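Local coordinates for agrin (Gallus gallus, PDB 1PZ7), which is a basal lamina protein whose calcium-binding, alternatively spliced laminin G domain probably helps to cluster acetylcholine receptors at the neuromuscular junction, at residues A[13-18]-A[186-191]; A[54-59]-A[63-68]; A[78-83]-A[112-117]. One frame throughout, in Å; residues are numbered along the deposited sequence.

Contact 1 of 3, residues A[13-18]-A[186-191]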
ATOM      1  N   GLU A  13      -8.988  10.772  11.977  1.00 17.38           N
ATOM      2  CA  GLU A  13      -8.322   9.873  12.909  1.00 16.30           C
ATOM      3  C   GLU A  13      -6.999   9.415  12.303  1.00 15.13           C
ATOM      4  O   GLU A  13      -6.985   8.652  11.342  1.00 15.15           O
ATOM      5  CB  GLU A  13      -9.207   8.670  13.226  1.00 16.32           C
ATOM      6  CG  GLU A  13      -8.514   7.623  14.074  1.00 16.73           C
ATOM      7  CD  GLU A  13      -9.476   6.811  14.917  1.00 16.85           C
ATOM      8  OE1 GLU A  13      -9.129   6.482  16.071  1.00 18.06           O
ATOM      9  OE2 GLU A  13     -10.577   6.498  14.426  1.00 17.86           O
ATOM     10  N   ALA A  14      -5.893   9.903  12.861  1.00 13.66           N
ATOM     11  CA  ALA A  14      -4.562   9.566  12.359  1.00 12.54           C
ATOM     12  C   ALA A  14      -3.899   8.542  13.265  1.00 11.63           C
ATOM     13  O   ALA A  14      -3.777   8.750  14.469  1.00 11.28           O
ATOM     14  CB  ALA A  14      -3.709  10.811  12.258  1.00 12.65           C
ATOM     15  N   ILE A  15      -3.469   7.436  12.667  1.00 10.16           N
ATOM     16  CA  ILE A  15      -2.855   6.340  13.403  1.00  9.95           C
ATOM     17  C   ILE A  15      -1.336   6.362  13.249  1.00  9.35           C
ATOM     18  O   ILE A  15      -0.816   6.613  12.164  1.00  9.14           O
ATOM     19  CB  ILE A  15      -3.440   5.002  12.908  1.00  9.84           C
ATOM     20  CG1 ILE A  15      -4.951   4.954  13.175  1.00 10.87           C
ATOM     21  CG2 ILE A  15      -2.735   3.827  13.562  1.00  9.81           C
ATOM     22  CD1 ILE A  15      -5.339   5.142  14.626  1.00 11.90           C
ATOM     23  N   ALA A  16      -0.639   6.095  14.350  1.00  9.08           N
ATOM     24  CA  ALA A  16       0.816   6.114  14.380  1.00  9.17           C
ATOM     25  C   ALA A  16       1.381   4.721  14.167  1.00  8.89           C
ATOM     26  O   ALA A  16       0.818   3.734  14.643  1.00  8.79           O
ATOM     27  CB  ALA A  16       1.308   6.675  15.700  1.00  9.29           C
ATOM     28  N   PHE A  17       2.503   4.669  13.456  1.00  8.62           N
ATOM     29  CA  PHE A  17       3.215   3.437  13.152  1.00  8.45           C
ATOM     30  C   PHE A  17       4.635   3.592  13.677  1.00  8.38           C
ATOM     31  O   PHE A  17       5.313   4.566  13.353  1.00  8.45           O
ATOM     32  CB  PHE A  17       3.204   3.187  11.642  1.00  8.35           C
ATOM     33  CG  PHE A  17       1.841   2.867  11.107  1.00  8.95           C
ATOM     34  CD1 PHE A  17       1.495   1.563  10.798  1.00  9.33           C
ATOM     35  CD2 PHE A  17       0.889   3.861  10.953  1.00  9.52           C
ATOM     36  CE1 PHE A  17       0.233   1.267  10.330  1.00  9.42           C
ATOM     37  CE2 PHE A  17      -0.368   3.564  10.488  1.00 10.27           C
ATOM     38  CZ  PHE A  17      -0.697   2.267  10.177  1.00 10.49           C
ATOM     39  N   ASP A  18       5.078   2.646  14.501  1.00  8.36           N
ATOM     40  CA  ASP A  18       6.378   2.767  15.158  1.00  8.65           C
ATOM     41  C   ASP A  18       7.491   1.923  14.546  1.00  8.75           C
ATOM     42  O   ASP A  18       8.591   1.876  15.087  1.00  8.64           O
ATOM     43  CB  ASP A  18       6.241   2.431  16.644  1.00  8.40           C
ATOM     44  CG  ASP A  18       5.946   0.962  16.894  1.00  9.00           C
ATOM     45  OD1 ASP A  18       5.797   0.587  18.076  1.00 10.69           O
ATOM     46  OD2 ASP A  18       5.859   0.116  15.981  1.00  9.08           O
ATOM     47  N   LEU A 186     -11.308   3.038   4.713  1.00 10.74           N
ATOM     48  CA  LEU A 186     -10.937   2.030   5.686  1.00 11.71           C
ATOM     49  C   LEU A 186     -11.163   2.563   7.090  1.00 11.74           C
ATOM     50  O   LEU A 186     -10.934   3.740   7.365  1.00 12.26           O
ATOM     51  CB  LEU A 186      -9.462   1.677   5.517  1.00 12.07           C
ATOM     52  CG  LEU A 186      -9.116   0.220   5.229  1.00 13.66           C
ATOM     53  CD1 LEU A 186      -9.868  -0.285   4.005  1.00 14.19           C
ATOM     54  CD2 LEU A 186      -7.621   0.095   5.030  1.00 13.47           C
ATOM     55  N   HIS A 187     -11.631   1.694   7.973  1.00 11.81           N
ATOM     56  CA  HIS A 187     -11.763   2.033   9.379  1.00 12.09           C
ATOM     57  C   HIS A 187     -10.501   1.429   9.998  1.00 12.08           C
ATOM     58  O   HIS A 187     -10.498   0.284  10.428  1.00 12.01           O
ATOM     59  CB  HIS A 187     -13.041   1.436   9.974  1.00 12.33           C
ATOM     60  CG  HIS A 187     -14.300   1.899   9.300  1.00 12.84           C
ATOM     61  ND1 HIS A 187     -15.480   1.188   9.355  1.00 14.08           N
ATOM     62  CD2 HIS A 187     -14.562   3.004   8.562  1.00 12.99           C
ATOM     63  CE1 HIS A 187     -16.413   1.834   8.675  1.00 13.78           C
ATOM     64  NE2 HIS A 187     -15.880   2.937   8.181  1.00 13.96           N
ATOM     65  N   LEU A 188      -9.427   2.211  10.016  1.00 12.20           N
ATOM     66  CA  LEU A 188      -8.112   1.717  10.423  1.00 12.20           C
ATOM     67  C   LEU A 188      -8.107   0.949  11.736  1.00 12.46           C
ATOM     68  O   LEU A 188      -7.502  -0.118  11.832  1.00 12.64           O
ATOM     69  CB  LEU A 188      -7.104   2.866  10.478  1.00 12.17           C
ATOM     70  CG  LEU A 188      -6.841   3.556   9.138  1.00 12.54           C
ATOM     71  CD1 LEU A 188      -5.860   4.696   9.336  1.00 12.59           C
ATOM     72  CD2 LEU A 188      -6.335   2.582   8.072  1.00 13.07           C
ATOM     73  N   VAL A 189      -8.781   1.488  12.740  1.00 12.54           N
ATOM     74  CA  VAL A 189      -8.831   0.852  14.048  1.00 12.94           C
ATOM     75  C   VAL A 189      -9.822  -0.312  14.073  1.00 13.42           C
ATOM     76  O   VAL A 189      -9.459  -1.436  14.418  1.00 13.71           O
ATOM     77  CB  VAL A 189      -9.191   1.881  15.144  1.00 12.99           C
ATOM     78  CG1 VAL A 189      -9.457   1.198  16.477  1.00 13.01           C
ATOM     79  CG2 VAL A 189      -8.076   2.908  15.289  1.00 12.97           C
ATOM     80  N   GLU A 190     -11.064  -0.046  13.682  1.00 13.70           N
ATOM     81  CA  GLU A 190     -12.128  -1.047  13.775  1.00 14.02           C
ATOM     82  C   GLU A 190     -12.061  -2.169  12.725  1.00 14.02           C
ATOM     83  O   GLU A 190     -12.519  -3.288  12.999  1.00 14.64           O
ATOM     84  CB  GLU A 190     -13.497  -0.356  13.733  1.00 14.18           C
ATOM     85  CG  GLU A 190     -13.707   0.679  14.835  1.00 14.66           C
ATOM     86  CD  GLU A 190     -13.777   0.070  16.223  1.00 15.64           C
ATOM     87  OE1 GLU A 190     -13.436   0.773  17.201  1.00 16.16           O
ATOM     88  OE2 GLU A 190     -14.178  -1.108  16.345  1.00 16.42           O
ATOM     89  N   ASP A 191     -11.521  -1.873  11.542  1.00 13.92           N
ATOM     90  CA  ASP A 191     -11.408  -2.858  10.456  1.00 13.40           C
ATOM     91  C   ASP A 191     -10.201  -3.804  10.607  1.00 12.95           C
ATOM     92  O   ASP A 191     -10.154  -4.851   9.963  1.00 12.73           O
ATOM     93  CB  ASP A 191     -11.317  -2.164   9.082  1.00 13.74           C
ATOM     94  CG  ASP A 191     -12.648  -1.585   8.603  1.00 13.58           C
ATOM     95  OD1 ASP A 191     -12.641  -0.938   7.524  1.00 14.03           O
ATOM     96  OD2 ASP A 191     -13.736  -1.720   9.212  1.00 13.96           O
TER
HETATM   97  O   HOH W   1      -9.633   4.298  12.906  1.00 26.54           O

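Contact 2 of 3, residues A[54-59]-A[63-68]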
ATOM      1  N   LEU A  54      -4.535   7.810   0.203  1.00  9.68           N
ATOM      2  CA  LEU A  54      -4.243   7.947   1.620  1.00  9.95           C
ATOM      3  C   LEU A  54      -3.402   9.182   1.849  1.00  9.77           C
ATOM      4  O   LEU A  54      -2.871   9.762   0.911  1.00 10.39           O
ATOM      5  CB  LEU A  54      -3.506   6.712   2.157  1.00 10.13           C
ATOM      6  CG  LEU A  54      -2.083   6.434   1.656  1.00 10.73           C
ATOM      7  CD1 LEU A  54      -1.341   5.501   2.609  1.00 11.63           C
ATOM      8  CD2 LEU A  54      -2.085   5.856   0.253  1.00 11.43           C
ATOM      9  N   SER A  55      -3.304   9.592   3.104  1.00  9.63           N
ATOM     10  CA  SER A  55      -2.423  10.681   3.461  1.00  9.97           C
ATOM     11  C   SER A  55      -1.469  10.151   4.507  1.00  9.67           C
ATOM     12  O   SER A  55      -1.871   9.392   5.385  1.00  9.31           O
ATOM     13  CB  SER A  55      -3.210  11.873   3.988  1.00 10.13           C
ATOM     14  OG  SER A  55      -3.776  12.588   2.899  1.00 12.16           O
ATOM     15  N   ILE A  56      -0.198  10.521   4.394  1.00  9.55           N
ATOM     16  CA  ILE A  56       0.795  10.072   5.352  1.00  9.57           C
ATOM     17  C   ILE A  56       1.650  11.235   5.801  1.00  9.35           C
ATOM     18  O   ILE A  56       1.730  12.265   5.132  1.00  9.17           O
ATOM     19  CB  ILE A  56       1.683   8.929   4.785  1.00  9.96           C
ATOM     20  CG1 ILE A  56       2.627   9.436   3.694  1.00 10.26           C
ATOM     21  CG2 ILE A  56       0.819   7.774   4.287  1.00 10.25           C
ATOM     22  CD1 ILE A  56       3.675   8.406   3.299  1.00 11.19           C
ATOM     23  N   LYS A  57       2.285  11.045   6.949  1.00  8.93           N
ATOM     24  CA  LYS A  57       3.153  12.047   7.535  1.00  9.23           C
ATOM     25  C   LYS A  57       4.338  11.262   8.052  1.00  8.93           C
ATOM     26  O   LYS A  57       4.170  10.324   8.827  1.00  9.19           O
ATOM     27  CB  LYS A  57       2.426  12.779   8.659  1.00  9.24           C
ATOM     28  CG  LYS A  57       3.223  13.874   9.330  1.00 10.81           C
ATOM     29  CD  LYS A  57       2.433  14.450  10.488  1.00 12.95           C
ATOM     30  CE  LYS A  57       3.207  15.501  11.245  1.00 14.15           C
ATOM     31  NZ  LYS A  57       2.372  16.059  12.336  1.00 16.11           N
ATOM     32  N   THR A  58       5.541  11.620   7.623  1.00  8.72           N
ATOM     33  CA  THR A  58       6.691  10.808   7.969  1.00  8.64           C
ATOM     34  C   THR A  58       8.022  11.515   7.783  1.00  8.63           C
ATOM     35  O   THR A  58       8.121  12.502   7.056  1.00  8.50           O
ATOM     36  CB  THR A  58       6.669   9.533   7.091  1.00  8.74           C
ATOM     37  OG1 THR A  58       7.696   8.624   7.503  1.00  8.56           O
ATOM     38  CG2 THR A  58       7.000   9.861   5.633  1.00  9.11           C
ATOM     39  N   GLU A  59       9.035  10.988   8.466  1.00  8.79           N
ATOM     40  CA  GLU A  59      10.421  11.420   8.303  1.00  9.10           C
ATOM     41  C   GLU A  59      11.229  10.283   7.690  1.00  8.85           C
ATOM     42  O   GLU A  59      12.431  10.406   7.479  1.00  9.00           O
ATOM     43  CB  GLU A  59      11.045  11.775   9.649  1.00  9.33           C
ATOM     44  CG  GLU A  59      10.386  12.924  10.382  1.00 11.05           C
ATOM     45  CD  GLU A  59      10.967  13.118  11.769  1.00 12.78           C
ATOM     46  OE1 GLU A  59      10.658  12.308  12.668  1.00 15.84           O
ATOM     47  OE2 GLU A  59      11.741  14.070  11.960  1.00 15.22           O
ATOM     48  N   GLY A  63      10.581   2.558   3.893  1.00  8.58           N
ATOM     49  CA  GLY A  63       9.487   1.960   4.632  1.00  8.63           C
ATOM     50  C   GLY A  63       8.360   1.443   3.775  1.00  8.62           C
ATOM     51  O   GLY A  63       8.012   2.046   2.769  1.00  9.45           O
ATOM     52  N   LEU A  64       7.787   0.319   4.186  1.00  8.25           N
ATOM     53  CA  LEU A  64       6.647  -0.256   3.492  1.00  8.15           C
ATOM     54  C   LEU A  64       5.368   0.428   3.964  1.00  8.31           C
ATOM     55  O   LEU A  64       5.054   0.424   5.153  1.00  8.96           O
ATOM     56  CB  LEU A  64       6.579  -1.759   3.749  1.00  8.51           C
ATOM     57  CG  LEU A  64       5.428  -2.512   3.081  1.00  9.00           C
ATOM     58  CD1 LEU A  64       5.475  -2.364   1.561  1.00  8.71           C
ATOM     59  CD2 LEU A  64       5.491  -3.967   3.462  1.00 10.59           C
ATOM     60  N   ILE A  65       4.640   1.021   3.028  1.00  8.36           N
ATOM     61  CA  ILE A  65       3.389   1.697   3.351  1.00  8.65           C
ATOM     62  C   ILE A  65       2.212   0.733   3.290  1.00  8.75           C
ATOM     63  O   ILE A  65       1.423   0.638   4.227  1.00  8.49           O
ATOM     64  CB  ILE A  65       3.128   2.879   2.391  1.00  8.50           C
ATOM     65  CG1 ILE A  65       4.235   3.930   2.520  1.00  9.03           C
ATOM     66  CG2 ILE A  65       1.753   3.496   2.674  1.00  9.81           C
ATOM     67  CD1 ILE A  65       4.248   4.954   1.398  1.00  9.90           C
ATOM     68  N   LEU A  66       2.108   0.010   2.184  1.00  9.33           N
ATOM     69  CA  LEU A  66       0.963  -0.845   1.959  1.00  9.93           C
ATOM     70  C   LEU A  66       1.363  -2.012   1.067  1.00  9.09           C
ATOM     71  O   LEU A  66       2.157  -1.849   0.140  1.00  9.13           O
ATOM     72  CB  LEU A  66      -0.144   0.020   1.337  1.00 10.92           C
ATOM     73  CG  LEU A  66      -1.401  -0.527   0.682  1.00 12.60           C
ATOM     74  CD1 LEU A  66      -2.413   0.605   0.621  1.00 13.56           C
ATOM     75  CD2 LEU A  66      -1.117  -1.055  -0.709  1.00 12.34           C
ATOM     76  N   TRP A  67       0.828  -3.190   1.361  1.00  8.69           N
ATOM     77  CA  TRP A  67       1.058  -4.377   0.546  1.00  8.79           C
ATOM     78  C   TRP A  67      -0.280  -5.069   0.355  1.00  8.76           C
ATOM     79  O   TRP A  67      -0.927  -5.446   1.322  1.00  8.65           O
ATOM     80  CB  TRP A  67       2.048  -5.338   1.207  1.00  9.04           C
ATOM     81  CG  TRP A  67       2.404  -6.536   0.346  1.00  8.42           C
ATOM     82  CD1 TRP A  67       1.629  -7.636   0.086  1.00  8.79           C
ATOM     83  CD2 TRP A  67       3.628  -6.739  -0.366  1.00  8.65           C
ATOM     84  NE1 TRP A  67       2.301  -8.505  -0.741  1.00  9.35           N
ATOM     85  CE2 TRP A  67       3.532  -7.978  -1.030  1.00  9.30           C
ATOM     86  CE3 TRP A  67       4.803  -5.997  -0.507  1.00  9.53           C
ATOM     87  CZ2 TRP A  67       4.559  -8.482  -1.822  1.00  9.29           C
ATOM     88  CZ3 TRP A  67       5.822  -6.503  -1.291  1.00  9.29           C
ATOM     89  CH2 TRP A  67       5.695  -7.734  -1.934  1.00  9.91           C
ATOM     90  N   SER A  68      -0.698  -5.206  -0.895  1.00  8.83           N
ATOM     91  CA  SER A  68      -1.939  -5.891  -1.221  1.00  8.89           C
ATOM     92  C   SER A  68      -1.586  -7.156  -1.988  1.00  8.69           C
ATOM     93  O   SER A  68      -0.976  -7.094  -3.055  1.00  8.85           O
ATOM     94  CB  SER A  68      -2.847  -4.988  -2.052  1.00  9.13           C
ATOM     95  OG  SER A  68      -4.015  -5.679  -2.463  1.00  9.76           O
TER

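Contact 3 of 3, residues A[78-83]-A[112-117]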
ATOM      1  N   ILE A  78       0.673  -5.792  -5.232  1.00  8.30           N
ATOM      2  CA  ILE A  78       0.793  -4.385  -5.561  1.00  8.53           C
ATOM      3  C   ILE A  78       1.117  -3.736  -4.224  1.00  8.74           C
ATOM      4  O   ILE A  78       0.489  -4.039  -3.202  1.00  8.71           O
ATOM      5  CB  ILE A  78      -0.467  -3.802  -6.249  1.00  8.51           C
ATOM      6  CG1 ILE A  78      -0.239  -2.339  -6.631  1.00  8.74           C
ATOM      7  CG2 ILE A  78      -1.696  -3.925  -5.370  1.00  8.68           C
ATOM      8  CD1 ILE A  78      -1.225  -1.843  -7.664  1.00  9.61           C
ATOM      9  N   ALA A  79       2.138  -2.891  -4.209  1.00  8.89           N
ATOM     10  CA  ALA A  79       2.590  -2.302  -2.965  1.00  9.15           C
ATOM     11  C   ALA A  79       3.036  -0.866  -3.137  1.00  9.26           C
ATOM     12  O   ALA A  79       3.465  -0.465  -4.221  1.00  9.28           O
ATOM     13  CB  ALA A  79       3.733  -3.122  -2.397  1.00  9.55           C
ATOM     14  N   LEU A  80       2.918  -0.107  -2.051  1.00  8.82           N
ATOM     15  CA  LEU A  80       3.426   1.255  -1.962  1.00  9.31           C
ATOM     16  C   LEU A  80       4.516   1.250  -0.905  1.00  9.09           C
ATOM     17  O   LEU A  80       4.345   0.668   0.168  1.00  9.05           O
ATOM     18  CB  LEU A  80       2.328   2.229  -1.548  1.00  9.57           C
ATOM     19  CG  LEU A  80       1.150   2.328  -2.512  1.00 10.38           C
ATOM     20  CD1 LEU A  80       0.087   3.268  -1.976  1.00 10.95           C
ATOM     21  CD2 LEU A  80       1.631   2.780  -3.880  1.00 12.09           C
ATOM     22  N   ALA A  81       5.634   1.899  -1.193  1.00  9.34           N
ATOM     23  CA  ALA A  81       6.740   1.940  -0.252  1.00  9.21           C
ATOM     24  C   ALA A  81       7.511   3.220  -0.442  1.00  9.28           C
ATOM     25  O   ALA A  81       7.480   3.807  -1.516  1.00  9.13           O
ATOM     26  CB  ALA A  81       7.661   0.754  -0.472  1.00  9.21           C
ATOM     27  N   ILE A  82       8.198   3.646   0.607  1.00  8.78           N
ATOM     28  CA  ILE A  82       9.113   4.765   0.510  1.00  8.87           C
ATOM     29  C   ILE A  82      10.462   4.124   0.245  1.00  8.76           C
ATOM     30  O   ILE A  82      10.926   3.321   1.048  1.00  8.54           O
ATOM     31  CB  ILE A  82       9.145   5.567   1.817  1.00  8.98           C
ATOM     32  CG1 ILE A  82       7.749   6.097   2.167  1.00  9.43           C
ATOM     33  CG2 ILE A  82      10.139   6.719   1.699  1.00  9.15           C
ATOM     34  CD1 ILE A  82       7.669   6.761   3.539  1.00  9.97           C
ATOM     35  N   VAL A  83      11.062   4.439  -0.894  1.00  8.55           N
ATOM     36  CA  VAL A  83      12.348   3.874  -1.262  1.00  8.95           C
ATOM     37  C   VAL A  83      13.292   5.020  -1.553  1.00  8.74           C
ATOM     38  O   VAL A  83      13.074   5.795  -2.484  1.00  8.58           O
ATOM     39  CB  VAL A  83      12.237   2.974  -2.502  1.00  9.23           C
ATOM     40  CG1 VAL A  83      13.610   2.470  -2.923  1.00 10.35           C
ATOM     41  CG2 VAL A  83      11.287   1.817  -2.229  1.00  9.69           C
ATOM     42  N   THR A 112       0.905  14.444   3.507  1.00  9.71           N
ATOM     43  CA  THR A 112       1.047  14.390   2.064  1.00  9.56           C
ATOM     44  C   THR A 112       0.089  13.365   1.489  1.00  9.57           C
ATOM     45  O   THR A 112       0.020  12.227   1.969  1.00  9.43           O
ATOM     46  CB  THR A 112       2.485  13.999   1.705  1.00  9.58           C
ATOM     47  OG1 THR A 112       3.406  14.908   2.326  1.00  9.89           O
ATOM     48  CG2 THR A 112       2.743  14.156   0.213  1.00  9.72           C
ATOM     49  N   HIS A 113      -0.633  13.765   0.448  1.00  9.99           N
ATOM     50  CA  HIS A 113      -1.607  12.898  -0.190  1.00 10.70           C
ATOM     51  C   HIS A 113      -0.944  11.991  -1.218  1.00 10.31           C
ATOM     52  O   HIS A 113      -0.017  12.400  -1.912  1.00 10.69           O
ATOM     53  CB  HIS A 113      -2.684  13.749  -0.865  1.00 11.15           C
ATOM     54  CG  HIS A 113      -3.889  12.974  -1.299  1.00 13.02           C
ATOM     55  ND1 HIS A 113      -4.748  12.368  -0.406  1.00 16.53           N
ATOM     56  CD2 HIS A 113      -4.384  12.713  -2.532  1.00 15.89           C
ATOM     57  CE1 HIS A 113      -5.718  11.765  -1.070  1.00 17.17           C
ATOM     58  NE2 HIS A 113      -5.525  11.964  -2.361  1.00 17.02           N
ATOM     59  N   ILE A 114      -1.428  10.754  -1.295  1.00  9.92           N
ATOM     60  CA  ILE A 114      -0.953   9.778  -2.265  1.00  9.74           C
ATOM     61  C   ILE A 114      -2.161   9.196  -2.983  1.00  9.82           C
ATOM     62  O   ILE A 114      -3.117   8.775  -2.344  1.00  9.73           O
ATOM     63  CB  ILE A 114      -0.178   8.632  -1.579  1.00  9.47           C
ATOM     64  CG1 ILE A 114       1.048   9.169  -0.839  1.00  9.90           C
ATOM     65  CG2 ILE A 114       0.232   7.580  -2.607  1.00  9.86           C
ATOM     66  CD1 ILE A 114       1.709   8.154   0.052  1.00 10.83           C
ATOM     67  N   LYS A 115      -2.115   9.186  -4.308  1.00  9.97           N
ATOM     68  CA  LYS A 115      -3.147   8.555  -5.117  1.00 10.83           C
ATOM     69  C   LYS A 115      -2.451   7.575  -6.049  1.00 10.66           C
ATOM     70  O   LYS A 115      -1.612   7.958  -6.866  1.00 10.78           O
ATOM     71  CB  LYS A 115      -3.933   9.589  -5.915  1.00 11.22           C
ATOM     72  CG  LYS A 115      -4.911   8.972  -6.894  1.00 13.78           C
ATOM     73  CD  LYS A 115      -5.699  10.016  -7.643  1.00 16.06           C
ATOM     74  CE  LYS A 115      -6.778  10.625  -6.780  1.00 17.07           C
ATOM     75  NZ  LYS A 115      -7.616  11.559  -7.569  1.00 18.74           N
ATOM     76  N   ALA A 116      -2.781   6.300  -5.916  1.00 10.86           N
ATOM     77  CA  ALA A 116      -2.138   5.275  -6.713  1.00 11.34           C
ATOM     78  C   ALA A 116      -3.177   4.301  -7.233  1.00 11.42           C
ATOM     79  O   ALA A 116      -3.991   3.790  -6.464  1.00 12.49           O
ATOM     80  CB  ALA A 116      -1.123   4.556  -5.880  1.00 11.38           C
ATOM     81  N   TYR A 117      -3.150   4.041  -8.534  1.00 11.45           N
ATOM     82  CA  TYR A 117      -4.089   3.091  -9.101  1.00 11.29           C
ATOM     83  C   TYR A 117      -3.501   2.295 -10.248  1.00 10.50           C
ATOM     84  O   TYR A 117      -2.474   2.653 -10.836  1.00 10.53           O
ATOM     85  CB  TYR A 117      -5.404   3.766  -9.510  1.00 11.93           C
ATOM     86  CG  TYR A 117      -5.323   4.768 -10.638  1.00 13.29           C
ATOM     87  CD1 TYR A 117      -5.213   6.126 -10.376  1.00 15.07           C
ATOM     88  CD2 TYR A 117      -5.407   4.362 -11.966  1.00 14.39           C
ATOM     89  CE1 TYR A 117      -5.163   7.050 -11.401  1.00 16.38           C
ATOM     90  CE2 TYR A 117      -5.358   5.283 -13.000  1.00 15.63           C
ATOM     91  CZ  TYR A 117      -5.237   6.622 -12.708  1.00 16.19           C
ATOM     92  OH  TYR A 117      -5.186   7.535 -13.738  1.00 18.05           O
TER

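Contact 1 of 3, residues A[13-18]-A[186-191]
I15 meets L188 and V189 through carbon atoms alone, and CG1 and CD1, successive carbons of its longer branch, divide the work. CD1 comes within 3.6 Å of V189 CG2, the side chains crossing at about a right angle. One carbon back, I15 CG1 lies 4.0 Å from L188 CD1, and there the two side chains slide past each other in opposite directions. The bend at the second torsion of I15 (chi2 -57°) turns CD1 away from a fully stretched course and toward the valine. E13 reaches the same methyl with a carboxylate oxygen: OE1 rests 3.8 Å from V189 CG2, a van der Waals touch at the exposed end of the contact.

In this laminin G sandwich the contact sets the first strand against a late loop. Strand 15-18 pairs with strand 175-181, while 186-191 is the loop that follows strand 184-185. The two ends of the chain meet close by, where A14 bonds through its backbone to C201, itself tied to C175 by a disulfide.

Across the contact the polar link runs through a water. It accepts from V189 N at 2.9 Å and gives a weak bond to E13 OE2, so the carboxylate touches the valine with one oxygen and reaches its amide with the other. Within the loop, H187 N donates to D191 OD1 (2.9 Å, 165°), striking that oxygen from above the carboxylate plane, and D191 N returns a bond to H187 O. This pair of bonds closes the turn that presents L188 and V189 to strand 15-18, while L188 O is held by the hydroxyl of Y25.

Contact 2 of 3, residues A[54-59]-A[63-68]
Segment 54-59, on strand 45-58, and strand 63-68 run in roughly opposite directions with no hydrogen bond between them, and their closest CA atoms, those of I56 and I65, stand 9.0 Å apart, a spacing for side chains to meet between two sheets rather than for strands paired in one.

I65 fills the gap with both of its branches. CG2 lies 3.7 Å from L54 CD1, the two side chains meeting at a slant, while the longer arm puts CD1 4.0 Å from I56 CD1, here at about a right angle. The first torsion of I65 makes this division possible: CG1 is anti to the carbonyl carbon (chi1 -62°) and CG2 is anti to the backbone N, so the branches part toward different partners. Across the gap, L54 and I56 both hold their first side-chain carbon between the backbone N and the carbonyl carbon (chi1 67° and 70°), the less common choice for either residue, and both then extend from CG or CG1 to a terminal methyl that meets I65.

The two strands belong to the opposing sheets of the laminin G sandwich and are joined by a short connection. In strand 63-68 a classic beta bulge places I65 and L66 together opposite L80. I176 of the neighbouring strand 175-181 touches both L54 and I56.

With three buried hydrocarbon side chains and no polar group between them, the contact has no directional bond to fix its register; shape and the exclusion of water probably hold the sheets together here.

Contact 3 of 3, residues A[78-83]-A[112-117]
The hydrophobic interior of a beta sandwich is where strand 77-83 of one sheet looks across at strand 112-119 of the other, and L80 is the residue of 78-83 that bridges them. L80 CA is 8.3 Å from A116 CA, its nearest counterpart, and no hydrogen bond passes between the strands. L80 CD2 rests 3.8 Å from A116 CB, the closest touch of the pair. The other methyl, CD1, looks toward I114 and stays farther off, 4.4 Å from its CG2, so the forked end of the leucine straddles two successive inward-facing residues of the opposite strand. Placement of that fork follows from two torsions: CG is anti to the carbonyl carbon (chi1 -62°), and CD1 continues the chain in extended form (chi2 177°), leaving CD2 as the branch that meets A116.

A116 offers a single methyl, which probably lets the leucine sit close to its strand, whereas I114 leans in with a branch of its own. In the laminin G fold this is the sheet-to-sheet layer, and other strands share in it: M89 of strand 86-92 touches both L80 and A116, and L125 of strand 122-127 packs on I114 and A116. The contact is therefore closed in by neighbours from each sheet.

K115 and Y117, between and beyond these inward residues, point their CB atoms away from strand 77-83. On this other face of the strand the chemistry turns polar and aromatic. The ring of Y117 meets that of H51 with planes only about 10° apart, and H113 NE2 is hydrogen-bonded to E53 OE1 of the adjoining strand 45-58, while H113 ND1 has a weak hydrogen bond with S55 OG.

Overall arrangement
Contacts 2 and 3 lie in the core and contact 1 toward the edge, its centre 14 Å from that of the chain against 7 and 6 Å for the others. The two core contacts join the same two sheets and touch directly: G63 O faces I82 N at 2.7 Å, and L54 O faces I114 N at 2.8 Å, both probable hydrogen bonds, so paired strands in each sheet carry the layer between them. Contact 1 instead joins strand 15-18 to a loop late in the chain, about 12 Å centre to centre from contact 2, and mixes methyl packing with a water, whereas the interior pairs are wholly apolar. Both interior contacts are nested within the sequence loop it closes.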